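PDB 4LW8: putative epimerase from Burkholderia cenocepacia, which probably acts as an NAD(P)-dependent epimerase or dehydratase on a nucleotide sugar, in the pathway to the lipopolysaccharide O-antigen. Local coordinates for residues A[225-230]-A[312-317]; A[187-192]-A[198-203]. One frame throughout, in Å; residues are numbered along the deposited sequence.

Interaction 1. Residues A[225-230]-A[312-317]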
# COMPACT_ATOMS: atom_id res chain seq x y z
N SER A 225 10.68 -12.27 -20.22
CA SER A 225 10.64 -13.73 -20.05
C SER A 225 9.51 -14.36 -20.84
O SER A 225 8.53 -13.69 -21.20
CB SER A 225 10.49 -14.13 -18.57
OG SER A 225 11.57 -13.65 -17.78
N ASP A 226 9.66 -15.65 -21.09
CA ASP A 226 8.62 -16.47 -21.68
C ASP A 226 7.65 -16.87 -20.56
O ASP A 226 8.08 -17.32 -19.50
CB ASP A 226 9.27 -17.70 -22.33
CG ASP A 226 8.32 -18.48 -23.20
OD1 ASP A 226 7.26 -18.91 -22.70
OD2 ASP A 226 8.64 -18.66 -24.39
N VAL A 227 6.35 -16.68 -20.79
CA VAL A 227 5.32 -17.06 -19.82
C VAL A 227 5.46 -18.54 -19.37
O VAL A 227 5.19 -18.89 -18.22
CB VAL A 227 3.89 -16.81 -20.39
CG1 VAL A 227 3.61 -17.68 -21.63
CG2 VAL A 227 2.83 -17.03 -19.32
N ARG A 228 5.94 -19.41 -20.27
CA ARG A 228 6.13 -20.81 -19.91
C ARG A 228 7.23 -20.97 -18.85
O ARG A 228 7.09 -21.77 -17.93
CB ARG A 228 6.46 -21.64 -21.15
CG ARG A 228 5.29 -21.77 -22.12
CD ARG A 228 5.71 -22.31 -23.46
NE ARG A 228 6.65 -21.42 -24.13
CZ ARG A 228 7.18 -21.68 -25.32
NH1 ARG A 228 6.85 -22.80 -25.96
NH2 ARG A 228 8.03 -20.83 -25.87
N ASP A 229 8.30 -20.18 -18.96
CA ASP A 229 9.36 -20.17 -17.95
C ASP A 229 8.85 -19.61 -16.63
O ASP A 229 9.22 -20.09 -15.55
CB ASP A 229 10.56 -19.32 -18.39
CG ASP A 229 11.28 -19.88 -19.61
OD1 ASP A 229 11.02 -21.04 -20.01
OD2 ASP A 229 12.13 -19.16 -20.17
N VAL A 230 8.03 -18.57 -16.71
CA VAL A 230 7.54 -17.91 -15.50
C VAL A 230 6.65 -18.87 -14.70
O VAL A 230 6.80 -19.02 -13.49
CB VAL A 230 6.77 -16.61 -15.84
CG1 VAL A 230 5.98 -16.10 -14.63
CG2 VAL A 230 7.74 -15.52 -16.39
N LEU A 312 9.63 -15.28 -29.41
CA LEU A 312 9.06 -14.41 -30.42
C LEU A 312 8.64 -15.20 -31.66
O LEU A 312 7.61 -14.91 -32.27
CB LEU A 312 10.04 -13.29 -30.79
CG LEU A 312 10.29 -12.23 -29.71
CD1 LEU A 312 11.49 -11.35 -30.07
CD2 LEU A 312 9.05 -11.37 -29.50
N ARG A 313 9.43 -16.21 -32.04
CA ARG A 313 9.10 -17.02 -33.21
C ARG A 313 7.83 -17.81 -32.93
O ARG A 313 6.95 -17.94 -33.78
CB ARG A 313 10.24 -17.96 -33.58
CG ARG A 313 10.03 -18.65 -34.93
CD ARG A 313 11.20 -19.54 -35.33
NE ARG A 313 12.40 -18.78 -35.66
CZ ARG A 313 12.63 -18.21 -36.85
NH1 ARG A 313 11.73 -18.30 -37.82
NH2 ARG A 313 13.76 -17.55 -37.06
N TRP A 314 7.76 -18.34 -31.71
CA TRP A 314 6.59 -19.04 -31.22
C TRP A 314 5.34 -18.19 -31.40
O TRP A 314 4.33 -18.66 -31.94
CB TRP A 314 6.82 -19.39 -29.75
CG TRP A 314 5.66 -20.00 -29.01
CD1 TRP A 314 4.88 -21.05 -29.41
CD2 TRP A 314 5.21 -19.65 -27.69
NE1 TRP A 314 3.95 -21.34 -28.44
CE2 TRP A 314 4.14 -20.51 -27.37
CE3 TRP A 314 5.61 -18.69 -26.76
CZ2 TRP A 314 3.45 -20.42 -26.16
CZ3 TRP A 314 4.93 -18.61 -25.55
CH2 TRP A 314 3.86 -19.46 -25.27
N MET A 315 5.42 -16.92 -30.99
CA MET A 315 4.29 -15.99 -31.09
C MET A 315 3.96 -15.61 -32.54
O MET A 315 2.78 -15.54 -32.92
CB MET A 315 4.59 -14.73 -30.26
CG MET A 315 4.74 -15.01 -28.75
SD MET A 315 5.46 -13.65 -27.80
CE MET A 315 4.23 -12.36 -28.01
N VAL A 316 4.98 -15.34 -33.35
CA VAL A 316 4.75 -15.01 -34.76
C VAL A 316 4.07 -16.18 -35.47
O VAL A 316 3.08 -15.99 -36.17
CB VAL A 316 6.06 -14.66 -35.50
CG1 VAL A 316 5.82 -14.63 -37.02
CG2 VAL A 316 6.60 -13.30 -35.02
N ASP A 317 4.59 -17.38 -35.26
CA ASP A 317 4.03 -18.58 -35.88
C ASP A 317 2.57 -18.78 -35.48
O ASP A 317 1.74 -19.12 -36.31
CB ASP A 317 4.85 -19.82 -35.51
CG ASP A 317 6.22 -19.84 -36.16
OD1 ASP A 317 6.44 -19.09 -37.14
OD2 ASP A 317 7.08 -20.63 -35.71
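The guanidinium of Arg228 lies flat on one face of the Trp314 indole, with the planes 13° apart. Its CZ sits over the six-membered ring, 3.6 Å from the ring centroid. Arg228 NH2 lies over the rim of that ring, 3.4 Å from Trp314 CE3, while NH1 lies nearest CE2. Arg228 CD also rests over the face, as a CH-pi contact. At the edge of the indole, near its plane, Val227 CG1 meets Trp314 CH2 at 4.1 Å.

At its edge the guanidinium grips the Asp226 carboxylate side-on. Arg228 NE bonds to Asp226 OD1 at 3.0 Å, and Arg228 NH2 bonds to Asp226 OD2 at 2.7 Å. Both bonds are nearly straight, and both oxygens lie in the guanidinium plane. The nitrogens meet them on the syn side, tilted out of the carboxylate plane. The arginine chain bends at chi3 (-63°), which brings its end back to the carboxylate.

Asp226 is also the N-cap of helix 227-240: its OD1 uses the anti lone pair to accept from Arg228 N at 2.8 Å. Its OD2 has a further hydrogen bond to Thr311 of helix 308-321.

The contact thus joins the start of one helix to the side of another. The paired carboxylate fixes the rotation of the guanidinium and probably tempers its charge, while the cation-pi stack still holds it to the indole.

Interaction 2. Residues A[187-192]-A[198-203]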
# COMPACT_ATOMS: atom_id res chain seq x y z
N ASN A 187 8.77 -8.34 -16.80
CA ASN A 187 7.96 -8.45 -18.02
C ASN A 187 8.00 -9.84 -18.62
O ASN A 187 9.07 -10.44 -18.75
CB ASN A 187 8.44 -7.46 -19.10
CG ASN A 187 8.67 -6.07 -18.53
OD1 ASN A 187 7.73 -5.30 -18.39
ND2 ASN A 187 9.91 -5.77 -18.16
N TYR A 188 6.84 -10.34 -19.01
CA TYR A 188 6.81 -11.62 -19.69
C TYR A 188 5.68 -11.67 -20.70
O TYR A 188 4.71 -10.90 -20.62
CB TYR A 188 6.70 -12.78 -18.69
CG TYR A 188 5.42 -12.84 -17.87
CD1 TYR A 188 4.33 -13.60 -18.30
CD2 TYR A 188 5.30 -12.16 -16.66
CE1 TYR A 188 3.16 -13.68 -17.55
CE2 TYR A 188 4.14 -12.24 -15.90
CZ TYR A 188 3.07 -13.00 -16.35
OH TYR A 188 1.92 -13.09 -15.60
N THR A 189 5.83 -12.56 -21.66
CA THR A 189 4.91 -12.57 -22.78
C THR A 189 4.85 -13.97 -23.38
O THR A 189 5.53 -14.88 -22.91
CB THR A 189 5.32 -11.54 -23.86
OG1 THR A 189 4.24 -11.36 -24.78
CG2 THR A 189 6.57 -12.00 -24.63
N GLY A 190 4.02 -14.14 -24.40
CA GLY A 190 3.87 -15.44 -25.02
C GLY A 190 2.56 -15.49 -25.78
O GLY A 190 1.84 -14.49 -25.82
N VAL A 191 2.26 -16.64 -26.37
CA VAL A 191 1.04 -16.79 -27.17
C VAL A 191 -0.20 -16.61 -26.29
O VAL A 191 -0.34 -17.26 -25.25
CB VAL A 191 1.00 -18.18 -27.86
CG1 VAL A 191 -0.38 -18.47 -28.47
CG2 VAL A 191 2.09 -18.27 -28.91
N GLY A 192 -1.09 -15.70 -26.72
CA GLY A 192 -2.33 -15.44 -26.01
C GLY A 192 -2.38 -14.12 -25.24
O GLY A 192 -3.44 -13.70 -24.79
N LEU A 198 3.42 -4.50 -25.22
CA LEU A 198 4.34 -4.08 -26.27
C LEU A 198 4.79 -5.21 -27.22
O LEU A 198 4.66 -5.09 -28.44
CB LEU A 198 5.57 -3.43 -25.64
CG LEU A 198 6.55 -2.85 -26.67
CD1 LEU A 198 5.82 -1.86 -27.55
CD2 LEU A 198 7.72 -2.20 -25.97
N LEU A 199 5.33 -6.30 -26.69
CA LEU A 199 5.83 -7.37 -27.55
C LEU A 199 4.72 -8.01 -28.42
O LEU A 199 4.94 -8.23 -29.62
CB LEU A 199 6.59 -8.43 -26.73
CG LEU A 199 8.12 -8.25 -26.71
CD1 LEU A 199 8.54 -6.83 -26.35
CD2 LEU A 199 8.81 -9.24 -25.76
N PRO A 200 3.54 -8.30 -27.84
CA PRO A 200 2.46 -8.77 -28.74
C PRO A 200 2.07 -7.75 -29.82
O PRO A 200 1.71 -8.14 -30.94
CB PRO A 200 1.30 -9.02 -27.77
CG PRO A 200 1.99 -9.42 -26.48
CD PRO A 200 3.19 -8.51 -26.42
N LYS A 201 2.18 -6.46 -29.52
CA LYS A 201 1.92 -5.42 -30.51
C LYS A 201 2.93 -5.53 -31.66
O LYS A 201 2.55 -5.53 -32.84
CB LYS A 201 1.98 -4.04 -29.86
CG LYS A 201 1.61 -2.85 -30.76
CD LYS A 201 2.06 -1.53 -30.11
CE LYS A 201 1.83 -0.32 -31.02
NZ LYS A 201 2.41 0.95 -30.47
N LEU A 202 4.21 -5.65 -31.31
CA LEU A 202 5.28 -5.83 -32.29
C LEU A 202 5.06 -7.10 -33.11
O LEU A 202 5.15 -7.07 -34.34
CB LEU A 202 6.64 -5.89 -31.60
CG LEU A 202 7.44 -4.60 -31.38
CD1 LEU A 202 6.54 -3.47 -30.93
CD2 LEU A 202 8.52 -4.84 -30.35
N VAL A 203 4.79 -8.21 -32.43
CA VAL A 203 4.54 -9.48 -33.11
C VAL A 203 3.35 -9.37 -34.07
O VAL A 203 3.43 -9.83 -35.22
CB VAL A 203 4.30 -10.63 -32.09
CG1 VAL A 203 3.70 -11.86 -32.77
CG2 VAL A 203 5.60 -10.97 -31.39
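The end of strand 180-189 passes beside the first turn of helix 198-207, and the backbones come nearest at Thr189 and Leu199, whose CA atoms are 7.1 Å apart. No hydrogen bond crosses between the two segments. Thr189 makes the contact with both branches of its side chain. Its methyl, CG2, packs on Leu199 CD2 at 3.7 Å and lies a little farther from Leu199 CB. The two side chains cross at about a right angle.

The strand belongs to the mainly parallel sheet of the Rossmann-type fold, where it pairs with strands 130-134, 221-226 and 246-249. The chain leaves it through Gly190 and runs on to Gly192.

The hydroxyl of Thr189 goes the other way from the methyl. OG1 is anti to the backbone N (chi1 -167°) and lies alongside the proline ring, 3.4 Å from Pro200 CG and 3.5 Å from Pro200 CD. Its polar partner is Gln193, in the loop that joins strand to helix, so the hydroxyl is satisfied although it faces apolar carbons. On the helix, Leu199 also touches Phe224 of strand 221-226.

In the fold
Interactions 1 and 2 lie side by side, their centres about 8 Å apart. Strands 180-189 and 221-226 are parallel neighbours in the sheet and join the two directly. Ser225 N is 2.8 Å from Asn187 O, and Val227 N is 2.9 Å from Thr189 O, both probable hydrogen bonds. Helix 308-321 makes the second link. Its Met315 CE packs 3.4 Å from Thr189 OG1, and Met315 also touches Pro200. Trp314, just before it in the chain, rests on Val191 as well as on Arg228. Helix 308-321, which carries one segment of interaction 1, thus also packs on both segments of interaction 2. Along the chain, interaction 2 closes before interaction 1 opens.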